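Long-range contacts in anti-sigma-I factor RsgI3 (Clostridium thermocellum, PDB 6QE7), which probably holds the sigma factor SigI3 inactive until its extracellular PA14 dyad, the part in this chain, binds plant cell-wall polysaccharide such as pectin: residues A156-A162 and K193-W198; I176-K182 and E265-L271; D166-T170 and P185-L189. One frame throughout, in Å; residues are numbered along the deposited sequence.

Interaction 1. Residues A156-A162 and K193-W198; sequences AEYYGDA and KFSVRW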
loop_
_atom_site.group_PDB
_atom_site.type_symbol
_atom_site.label_atom_id
_atom_site.label_comp_id
_atom_site.label_asym_id
_atom_site.label_seq_id
_atom_site.Cartn_x
_atom_site.Cartn_y
_atom_site.Cartn_z
ATOM N N ALA A 156 -4.359 17.780 -1.852
ATOM C CA ALA A 156 -3.996 18.993 -2.598
ATOM C C ALA A 156 -3.901 20.117 -1.582
ATOM O O ALA A 156 -4.810 20.247 -0.734
ATOM C CB ALA A 156 -5.023 19.279 -3.660
ATOM N N GLU A 157 -2.778 20.810 -1.619
ATOM C CA GLU A 157 -2.634 22.143 -1.011
ATOM C C GLU A 157 -2.679 23.188 -2.127
ATOM O O GLU A 157 -1.809 23.138 -3.057
ATOM C CB GLU A 157 -1.375 22.158 -0.174
ATOM C CG GLU A 157 -1.183 20.916 0.696
ATOM C CD GLU A 157 0.272 20.788 1.162
ATOM O OE1 GLU A 157 1.122 20.382 0.362
ATOM O OE2 GLU A 157 0.574 21.209 2.293
ATOM N N TYR A 158 -3.605 24.150 -2.007
ATOM C CA TYR A 158 -3.723 25.306 -2.945
ATOM C C TYR A 158 -3.078 26.548 -2.342
ATOM O O TYR A 158 -3.365 26.887 -1.206
ATOM C CB TYR A 158 -5.174 25.552 -3.308
ATOM C CG TYR A 158 -5.678 24.484 -4.213
ATOM C CD1 TYR A 158 -5.882 23.202 -3.765
ATOM C CD2 TYR A 158 -5.927 24.746 -5.531
ATOM C CE1 TYR A 158 -6.396 22.225 -4.605
ATOM C CE2 TYR A 158 -6.384 23.769 -6.397
ATOM C CZ TYR A 158 -6.579 22.479 -5.945
ATOM O OH TYR A 158 -6.990 21.495 -6.820
ATOM N N TYR A 159 -2.215 27.199 -3.113
ATOM C CA TYR A 159 -1.476 28.397 -2.673
ATOM C C TYR A 159 -1.919 29.636 -3.439
ATOM O O TYR A 159 -2.207 29.546 -4.653
ATOM C CB TYR A 159 0.029 28.175 -2.810
ATOM C CG TYR A 159 0.536 27.110 -1.888
ATOM C CD1 TYR A 159 0.478 25.784 -2.277
ATOM C CD2 TYR A 159 0.966 27.406 -0.613
ATOM C CE1 TYR A 159 0.941 24.776 -1.449
ATOM C CE2 TYR A 159 1.473 26.415 0.214
ATOM C CZ TYR A 159 1.416 25.092 -0.206
ATOM O OH TYR A 159 1.851 24.064 0.535
ATOM N N GLY A 160 -1.851 30.785 -2.751
ATOM C CA GLY A 160 -2.182 32.117 -3.304
ATOM C C GLY A 160 -0.976 32.838 -3.865
ATOM O O GLY A 160 -1.024 34.061 -3.992
ATOM N N ASP A 161 0.003 32.109 -4.374
ATOM C CA ASP A 161 1.128 32.717 -5.130
ATOM C C ASP A 161 1.711 31.650 -6.057
ATOM O O ASP A 161 1.285 30.497 -5.968
ATOM C CB ASP A 161 2.143 33.210 -4.100
ATOM C CG ASP A 161 2.593 32.075 -3.161
ATOM O OD1 ASP A 161 3.167 31.079 -3.664
ATOM O OD2 ASP A 161 2.318 32.165 -1.937
ATOM N N ALA A 162 2.731 31.957 -6.849
ATOM C CA ALA A 162 3.258 30.967 -7.819
ATOM C C ALA A 162 4.401 30.168 -7.210
ATOM O O ALA A 162 4.974 29.437 -7.998
ATOM C CB ALA A 162 3.759 31.614 -9.069
ATOM N N LYS A 193 -1.796 34.370 -10.395
ATOM C CA LYS A 193 -0.606 33.596 -9.986
ATOM C C LYS A 193 -1.107 32.769 -8.795
ATOM O O LYS A 193 -1.557 33.364 -7.771
ATOM C CB LYS A 193 0.627 34.476 -9.671
ATOM C CG LYS A 193 1.541 34.782 -10.852
ATOM C CD LYS A 193 2.591 35.931 -10.642
ATOM C CE LYS A 193 2.844 36.712 -11.930
ATOM N NZ LYS A 193 4.156 37.422 -11.998
ATOM N N PHE A 194 -1.063 31.454 -8.934
ATOM C CA PHE A 194 -1.379 30.509 -7.844
ATOM C C PHE A 194 -0.574 29.227 -8.146
ATOM O O PHE A 194 0.066 29.078 -9.225
ATOM C CB PHE A 194 -2.893 30.318 -7.721
ATOM C CG PHE A 194 -3.489 29.376 -8.743
ATOM C CD1 PHE A 194 -3.897 29.833 -9.975
ATOM C CD2 PHE A 194 -3.520 28.006 -8.504
ATOM C CE1 PHE A 194 -4.392 28.952 -10.918
ATOM C CE2 PHE A 194 -4.021 27.129 -9.441
ATOM C CZ PHE A 194 -4.475 27.607 -10.645
ATOM N N SER A 195 -0.566 28.301 -7.208
ATOM C CA SER A 195 0.222 27.050 -7.359
ATOM C C SER A 195 -0.474 25.966 -6.526
ATOM O O SER A 195 -1.312 26.316 -5.620
ATOM C CB SER A 195 1.693 27.368 -6.958
ATOM O OG SER A 195 1.735 27.898 -5.626
ATOM N N VAL A 196 -0.169 24.698 -6.796
ATOM C CA VAL A 196 -0.836 23.536 -6.140
ATOM C C VAL A 196 0.218 22.456 -5.895
ATOM O O VAL A 196 1.095 22.315 -6.739
ATOM C CB VAL A 196 -1.966 22.962 -7.016
ATOM C CG1 VAL A 196 -2.906 22.083 -6.220
ATOM C CG2 VAL A 196 -2.732 24.073 -7.715
ATOM N N ARG A 197 0.112 21.765 -4.766
ATOM C CA ARG A 197 0.883 20.529 -4.463
ATOM C C ARG A 197 -0.119 19.402 -4.168
ATOM O O ARG A 197 -0.964 19.594 -3.335
ATOM C CB ARG A 197 1.827 20.667 -3.272
ATOM C CG ARG A 197 2.479 19.334 -2.929
ATOM C CD ARG A 197 3.501 19.375 -1.819
ATOM N NE ARG A 197 4.499 20.423 -2.022
ATOM C CZ ARG A 197 4.483 21.573 -1.368
ATOM N NH1 ARG A 197 3.534 21.834 -0.488
ATOM N NH2 ARG A 197 5.439 22.438 -1.572
ATOM N N TRP A 198 -0.066 18.336 -4.954
ATOM C CA TRP A 198 -0.731 17.036 -4.751
ATOM C C TRP A 198 0.312 16.070 -4.203
ATOM O O TRP A 198 1.395 15.960 -4.788
ATOM C CB TRP A 198 -1.289 16.514 -6.063
ATOM C CG TRP A 198 -2.392 17.351 -6.652
ATOM C CD1 TRP A 198 -3.732 17.252 -6.377
ATOM C CD2 TRP A 198 -2.268 18.336 -7.699
ATOM N NE1 TRP A 198 -4.435 18.166 -7.129
ATOM C CE2 TRP A 198 -3.561 18.838 -7.951
ATOM C CE3 TRP A 198 -1.191 18.883 -8.404
ATOM C CZ2 TRP A 198 -3.792 19.847 -8.891
ATOM C CZ3 TRP A 198 -1.414 19.894 -9.306
ATOM C CH2 TRP A 198 -2.699 20.335 -9.579
HETATM O O HOH W 1 -1.412 35.760 -6.291
#
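Ala156 sets its CB against the indole of Trp198, 3.6 Å from CD1, while its CA-H points at the carbonyl oxygen of Arg197. Next along the strand, Glu157 exchanges both backbone hydrogen bonds with Arg197, and the two side chains run side by side to a salt bridge, Glu157 OE1 to Arg197 NH1 at 2.9 Å. NH1 keeps OE1 in the guanidinium plane, yet approaches it from above the carboxylate plane. A bend at chi3 (-51°) turns the otherwise extended arginine back toward the neighbouring strand; its NE is paired with Glu259. On the other face of the sheet, Tyr158 lies over Val196, whose CG1 sits 3.7 Å from the ring centroid in a CH-pi contact; the same methyl lies over one face of the Trp198 indole, toward its rim. These are neighbouring antiparallel strands in one sheet of the second PA14 domain, a beta-sandwich, with Tyr158 and Trp198 turned inward onto Phe178 of the other sheet. Tyr159 pairs through its backbone with Ser195, and its OH accepts a bent second bond from Arg197 NH1 (3.0 Å, 130°). Beyond Gly160, whose O shares a water with Lys193 O, the chain leaves the strand, and Asp161 O receives the hydroxyl of Ser195 OG at 2.7 Å, an oxygen that Leu164 N also bonds.

Interaction 2. Residues I176-K182 and E265-L271; sequences INFNWDK and EPAFIKL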
loop_
_atom_site.group_PDB
_atom_site.type_symbol
_atom_site.label_atom_id
_atom_site.label_comp_id
_atom_site.label_asym_id
_atom_site.label_seq_id
_atom_site.Cartn_x
_atom_site.Cartn_y
_atom_site.Cartn_z
ATOM N N ILE A 176 -5.825 14.392 -11.124
ATOM C CA ILE A 176 -5.150 15.616 -11.605
ATOM C C ILE A 176 -5.594 15.761 -13.052
ATOM O O ILE A 176 -4.967 15.178 -13.965
ATOM C CB ILE A 176 -3.632 15.581 -11.411
ATOM C CG1 ILE A 176 -3.248 15.302 -9.955
ATOM C CG2 ILE A 176 -3.006 16.900 -11.915
ATOM C CD1 ILE A 176 -1.785 15.277 -9.725
ATOM N N ASN A 177 -6.708 16.457 -13.211
ATOM C CA ASN A 177 -7.370 16.624 -14.517
ATOM C C ASN A 177 -8.182 17.915 -14.506
ATOM O O ASN A 177 -9.407 17.842 -14.263
ATOM C CB ASN A 177 -8.305 15.449 -14.797
ATOM C CG ASN A 177 -8.749 15.434 -16.243
ATOM O OD1 ASN A 177 -8.275 16.239 -17.060
ATOM N ND2 ASN A 177 -9.713 14.580 -16.532
ATOM N N PHE A 178 -7.512 19.043 -14.626
ATOM C CA PHE A 178 -8.137 20.369 -14.400
ATOM C C PHE A 178 -7.915 21.251 -15.624
ATOM O O PHE A 178 -6.781 21.349 -16.173
ATOM C CB PHE A 178 -7.611 21.000 -13.117
ATOM C CG PHE A 178 -8.093 20.327 -11.859
ATOM C CD1 PHE A 178 -9.402 20.473 -11.434
ATOM C CD2 PHE A 178 -7.239 19.512 -11.110
ATOM C CE1 PHE A 178 -9.824 19.918 -10.242
ATOM C CE2 PHE A 178 -7.669 18.915 -9.933
ATOM C CZ PHE A 178 -8.974 19.094 -9.522
ATOM N N ASN A 179 -9.030 21.750 -16.141
ATOM C CA ASN A 179 -9.101 22.844 -17.137
ATOM C C ASN A 179 -9.811 23.993 -16.405
ATOM O O ASN A 179 -11.069 23.979 -16.304
ATOM C CB ASN A 179 -9.770 22.366 -18.422
ATOM C CG ASN A 179 -10.046 23.495 -19.396
ATOM O OD1 ASN A 179 -9.208 24.346 -19.681
ATOM N ND2 ASN A 179 -11.228 23.481 -19.970
ATOM N N TRP A 180 -9.065 24.879 -15.758
ATOM C CA TRP A 180 -9.710 25.941 -14.939
ATOM C C TRP A 180 -10.159 27.135 -15.797
ATOM O O TRP A 180 -11.222 27.685 -15.455
ATOM C CB TRP A 180 -8.817 26.353 -13.799
ATOM C CG TRP A 180 -8.810 25.344 -12.698
ATOM C CD1 TRP A 180 -9.867 24.882 -11.980
ATOM C CD2 TRP A 180 -7.657 24.662 -12.202
ATOM N NE1 TRP A 180 -9.445 23.979 -11.051
ATOM C CE2 TRP A 180 -8.090 23.854 -11.143
ATOM C CE3 TRP A 180 -6.302 24.653 -12.558
ATOM C CZ2 TRP A 180 -7.201 23.048 -10.432
ATOM C CZ3 TRP A 180 -5.429 23.865 -11.856
ATOM C CH2 TRP A 180 -5.871 23.080 -10.790
ATOM N N ASP A 181 -9.525 27.426 -16.940
ATOM C CA ASP A 181 -10.256 28.103 -18.059
ATOM C C ASP A 181 -10.664 29.501 -17.595
ATOM O O ASP A 181 -11.868 29.806 -17.781
ATOM C CB ASP A 181 -11.605 27.425 -18.382
ATOM C CG ASP A 181 -11.811 26.834 -19.769
ATOM O OD1 ASP A 181 -10.843 26.768 -20.567
ATOM O OD2 ASP A 181 -12.964 26.394 -20.022
ATOM N N LYS A 182 -9.752 30.176 -16.866
ATOM C CA LYS A 182 -9.783 31.586 -16.373
ATOM C C LYS A 182 -10.487 31.768 -15.013
ATOM O O LYS A 182 -10.186 32.817 -14.398
ATOM C CB LYS A 182 -10.398 32.564 -17.385
ATOM C CG LYS A 182 -9.601 33.850 -17.531
ATOM C CD LYS A 182 -8.162 33.580 -17.986
ATOM C CE LYS A 182 -7.160 34.550 -17.395
ATOM N NZ LYS A 182 -5.754 34.285 -17.797
ATOM N N GLU A 265 -1.733 32.740 -16.971
ATOM C CA GLU A 265 -2.493 32.169 -18.114
ATOM C C GLU A 265 -3.776 31.562 -17.545
ATOM O O GLU A 265 -3.896 31.418 -16.328
ATOM C CB GLU A 265 -1.626 31.185 -18.898
ATOM C CG GLU A 265 -0.680 31.886 -19.849
ATOM C CD GLU A 265 0.525 32.513 -19.154
ATOM O OE1 GLU A 265 0.878 32.035 -18.050
ATOM O OE2 GLU A 265 1.106 33.489 -19.698
ATOM N N PRO A 266 -4.790 31.237 -18.384
ATOM C CA PRO A 266 -5.896 30.390 -17.944
ATOM C C PRO A 266 -5.280 29.031 -17.578
ATOM O O PRO A 266 -4.401 28.564 -18.351
ATOM C CB PRO A 266 -6.831 30.280 -19.150
ATOM C CG PRO A 266 -5.970 30.672 -20.348
ATOM C CD PRO A 266 -4.885 31.584 -19.814
ATOM N N ALA A 267 -5.635 28.517 -16.384
ATOM C CA ALA A 267 -4.868 27.434 -15.725
ATOM C C ALA A 267 -5.372 26.088 -16.260
ATOM O O ALA A 267 -6.583 25.926 -16.433
ATOM C CB ALA A 267 -4.992 27.488 -14.238
ATOM N N PHE A 268 -4.461 25.150 -16.439
ATOM C CA PHE A 268 -4.747 23.797 -16.967
ATOM C C PHE A 268 -3.655 22.881 -16.461
ATOM O O PHE A 268 -2.508 23.238 -16.669
ATOM C CB PHE A 268 -4.709 23.819 -18.491
ATOM C CG PHE A 268 -5.198 22.622 -19.248
ATOM C CD1 PHE A 268 -4.378 21.521 -19.440
ATOM C CD2 PHE A 268 -6.457 22.619 -19.844
ATOM C CE1 PHE A 268 -4.822 20.427 -20.177
ATOM C CE2 PHE A 268 -6.898 21.532 -20.599
ATOM C CZ PHE A 268 -6.069 20.445 -20.778
ATOM N N ILE A 269 -4.017 21.742 -15.897
ATOM C CA ILE A 269 -3.036 20.635 -15.698
ATOM C C ILE A 269 -3.748 19.272 -15.709
ATOM O O ILE A 269 -4.761 19.081 -14.968
ATOM C CB ILE A 269 -2.222 20.888 -14.417
ATOM C CG1 ILE A 269 -1.215 19.747 -14.172
ATOM C CG2 ILE A 269 -3.195 21.119 -13.273
ATOM C CD1 ILE A 269 -0.279 19.995 -13.081
ATOM N N LYS A 270 -3.251 18.367 -16.547
ATOM C CA LYS A 270 -3.652 16.918 -16.562
ATOM C C LYS A 270 -2.397 16.099 -16.248
ATOM O O LYS A 270 -1.340 16.517 -16.746
ATOM C CB LYS A 270 -4.208 16.504 -17.929
ATOM C CG LYS A 270 -5.550 17.102 -18.348
ATOM C CD LYS A 270 -5.916 16.871 -19.826
ATOM C CE LYS A 270 -7.393 17.030 -20.187
ATOM N NZ LYS A 270 -8.127 18.056 -19.391
ATOM N N LEU A 271 -2.517 14.993 -15.478
ATOM C CA LEU A 271 -1.430 13.972 -15.284
ATOM C C LEU A 271 -1.932 12.703 -15.946
ATOM O O LEU A 271 -3.071 12.270 -15.628
ATOM C CB LEU A 271 -1.084 13.763 -13.796
ATOM C CG LEU A 271 -0.041 12.685 -13.484
ATOM C CD1 LEU A 271 1.355 13.136 -13.909
ATOM C CD2 LEU A 271 -0.059 12.314 -12.035
#
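The ring of Phe268 has the carbonyl oxygen of Phe178 over one face, offset toward the rim, and Asn179 OD1 at its edge, in the ring plane and 3.3 Å from CD2. The amide of Asn179 is turned 60° from that ring. Across the sheet, the indole of Trp180 carries CB of Phe178 on one face, while CB of Ala267 meets its edge 3.5 Å from CE3. Phe178 in turn has Trp180 CZ2 over one face of its ring, toward the rim. Farther round the six-membered ring of Trp180, Ile269 CG2 approaches CZ3 at 3.8 Å. This methyl lies between the backbone N and carbonyl carbon of Ile269, whereas CG1, anti to the N (chi1 179°), reaches toward Ile176 CG2. Ile176 also packs CB to CB on Leu271.

Antiparallel backbone bonds join the strands: Phe178 and Ile269 exchange a pair, and Leu271 N donates to Ile176 O. At the end of the ladder Ala267 O takes Trp180 N at 2.8 Å and, more weakly, Asp181 N, as segment 176-182 leaves the strand. On the face of Asn177 and Phe268, Lys270 bends at chi4 to bring NZ to Asn177 OD1 at 3.0 Å, in the amide carbonyl plane.

The opposite face, with Phe178 and Ile269, lies against Trp198 of strand 193-202, which Ile176 also touches, and Tyr158 touches both Phe178 and Trp180. Strands 177-179 and 268-274 are antiparallel neighbours in one sheet, and Phe178 and Ile269 meet the facing sheet in the hydrophobic core of a PA14 beta-sandwich.

Interaction 3. Residues D166-T170 and P185-L189; sequences DKRFT and PVGEL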
loop_
_atom_site.group_PDB
_atom_site.type_symbol
_atom_site.label_atom_id
_atom_site.label_comp_id
_atom_site.label_asym_id
_atom_site.label_seq_id
_atom_site.Cartn_x
_atom_site.Cartn_y
_atom_site.Cartn_z
ATOM N N ASP A 166 2.050 30.902 0.129
ATOM C CA ASP A 166 0.888 31.329 0.948
ATOM C C ASP A 166 -0.222 30.278 0.815
ATOM O O ASP A 166 -0.891 30.238 -0.266
ATOM C CB ASP A 166 0.373 32.695 0.486
ATOM C CG ASP A 166 -0.862 33.091 1.268
ATOM O OD1 ASP A 166 -0.922 32.757 2.453
ATOM O OD2 ASP A 166 -1.723 33.760 0.703
ATOM N N LYS A 167 -0.429 29.440 1.830
ATOM C CA LYS A 167 -1.321 28.269 1.670
ATOM C C LYS A 167 -2.750 28.723 1.932
ATOM O O LYS A 167 -2.969 29.332 2.897
ATOM C CB LYS A 167 -0.991 27.111 2.618
ATOM C CG LYS A 167 -1.863 25.872 2.415
ATOM C CD LYS A 167 -1.843 24.892 3.587
ATOM C CE LYS A 167 -0.509 24.187 3.712
ATOM N NZ LYS A 167 -0.221 23.815 5.114
ATOM N N ARG A 168 -3.688 28.444 1.069
ATOM C CA ARG A 168 -5.039 28.999 1.227
ATOM C C ARG A 168 -5.987 27.917 1.741
ATOM O O ARG A 168 -6.790 28.225 2.611
ATOM C CB ARG A 168 -5.510 29.601 -0.096
ATOM C CG ARG A 168 -4.707 30.811 -0.526
ATOM C CD ARG A 168 -4.846 31.981 0.454
ATOM N NE ARG A 168 -4.274 33.104 -0.272
ATOM C CZ ARG A 168 -4.921 33.814 -1.179
ATOM N NH1 ARG A 168 -6.179 33.540 -1.427
ATOM N NH2 ARG A 168 -4.307 34.772 -1.840
ATOM N N PHE A 169 -5.954 26.711 1.173
ATOM C CA PHE A 169 -6.856 25.613 1.582
ATOM C C PHE A 169 -6.263 24.277 1.111
ATOM O O PHE A 169 -5.422 24.213 0.221
ATOM C CB PHE A 169 -8.302 25.846 1.109
ATOM C CG PHE A 169 -8.497 25.875 -0.392
ATOM C CD1 PHE A 169 -8.704 24.705 -1.092
ATOM C CD2 PHE A 169 -8.455 27.074 -1.112
ATOM C CE1 PHE A 169 -8.820 24.701 -2.478
ATOM C CE2 PHE A 169 -8.620 27.078 -2.489
ATOM C CZ PHE A 169 -8.787 25.891 -3.172
ATOM N N THR A 170 -6.723 23.228 1.767
ATOM C CA THR A 170 -6.428 21.813 1.483
ATOM C C THR A 170 -7.756 21.173 1.128
ATOM O O THR A 170 -8.753 21.533 1.740
ATOM C CB THR A 170 -5.845 21.090 2.712
ATOM O OG1 THR A 170 -4.538 21.636 2.907
ATOM C CG2 THR A 170 -5.774 19.581 2.546
ATOM N N PRO A 185 -8.933 28.417 -9.403
ATOM C CA PRO A 185 -9.374 27.675 -8.237
ATOM C C PRO A 185 -9.143 28.360 -6.881
ATOM O O PRO A 185 -9.637 27.895 -5.836
ATOM C CB PRO A 185 -8.667 26.312 -8.384
ATOM C CG PRO A 185 -7.435 26.643 -9.190
ATOM C CD PRO A 185 -7.823 27.795 -10.110
ATOM N N VAL A 186 -8.421 29.465 -6.863
ATOM C CA VAL A 186 -8.003 30.132 -5.608
ATOM C C VAL A 186 -8.436 31.587 -5.803
ATOM O O VAL A 186 -8.144 32.104 -6.884
ATOM C CB VAL A 186 -6.477 30.005 -5.413
ATOM C CG1 VAL A 186 -5.998 30.621 -4.102
ATOM C CG2 VAL A 186 -6.045 28.571 -5.485
ATOM N N GLY A 187 -9.144 32.160 -4.848
ATOM C CA GLY A 187 -9.559 33.577 -4.891
ATOM C C GLY A 187 -8.487 34.511 -4.366
ATOM O O GLY A 187 -7.467 34.047 -3.810
ATOM N N GLU A 188 -8.694 35.813 -4.530
ATOM C CA GLU A 188 -7.807 36.863 -3.977
ATOM C C GLU A 188 -6.369 36.682 -4.488
ATOM O O GLU A 188 -5.452 36.640 -3.665
ATOM C CB GLU A 188 -7.746 36.865 -2.438
ATOM C CG GLU A 188 -9.072 37.012 -1.695
ATOM C CD GLU A 188 -9.571 35.697 -1.111
ATOM O OE1 GLU A 188 -8.792 34.708 -1.129
ATOM O OE2 GLU A 188 -10.719 35.658 -0.626
ATOM N N LEU A 189 -6.172 36.526 -5.783
ATOM C CA LEU A 189 -4.816 36.305 -6.336
ATOM C C LEU A 189 -4.228 37.624 -6.803
ATOM O O LEU A 189 -4.989 38.522 -7.064
ATOM C CB LEU A 189 -4.909 35.337 -7.512
ATOM C CG LEU A 189 -5.362 33.929 -7.125
ATOM C CD1 LEU A 189 -5.592 33.099 -8.370
ATOM C CD2 LEU A 189 -4.361 33.255 -6.188
#
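Arg168 reaches from its strand to the 185-189 loop and grips it at three oxygens. NH1 donates to Gly187 O at 2.8 Å and forms a salt bridge with Glu188 OE1 at 2.9 Å, while NH2 donates to Glu188 O at 2.9 Å in a nearly straight bond (166°). The NH2 bond stays in the guanidinium plane but arrives above the plane of the accepting carbonyl; Gly187 O lies somewhat tilted from the guanidinium. The Glu188 carboxylate is turned 46° from the arginine's plane. Two backbone carbonyls of the loop are therefore held together with a carboxylate by one cation, which probably offsets the closeness of Gly187 O and Glu188 OE1.

The aliphatic part of the same arginine rests on Val186, Arg168 CG to Val186 CG1 at 3.8 Å, and the same methyl lies over one face of the guanidinium. Phe169 follows it, placing its ring edge toward Pro185 O, 3.4 Å from CZ, with CE2 near Val186 CG2.

The second shell fixes the guanidinium from the other end: Arg168 NE donates to Asp166 OD2 at 2.8 Å, coming from above that carboxylate's plane. The Asp166 carboxylate swings out to meet it, CG anti to the backbone N (chi1 177°). Asp166 is tied to Gly160 by a backbone hydrogen bond, and the Phe169 ring is stacked on Tyr158. Val186 and Pro185 also touch Phe194. Asp166, Arg168 and Glu188 form a surface salt-bridge network, and Arg168 and Phe169 together face Tyr158 as a classic beta bulge in an edge strand of the PA14 sandwich.

Overall arrangement
All three contacts belong to the second PA14 domain. Interactions 1 and 3 have centres about 7 Å apart and reach the same sheet, interaction 3 through a loop and strand 167-173; there strand 154-159 lies between 167-173 and 193-202. Interaction 2 joins strands of the facing sheet, with its centre about 12 Å from interaction 1 and 15 Å from interaction 3. Along the chain, both segments of interaction 3 fall between those of interaction 1, whereas the segments of interaction 2 alternate with those of each of the others. Phe194 against Ala267 and Trp198 against Ile176 connect the sheets, and Pro185 packs on both Phe194 and Trp180. Chain-distant strands thereby become a compact domain, probably extracellular.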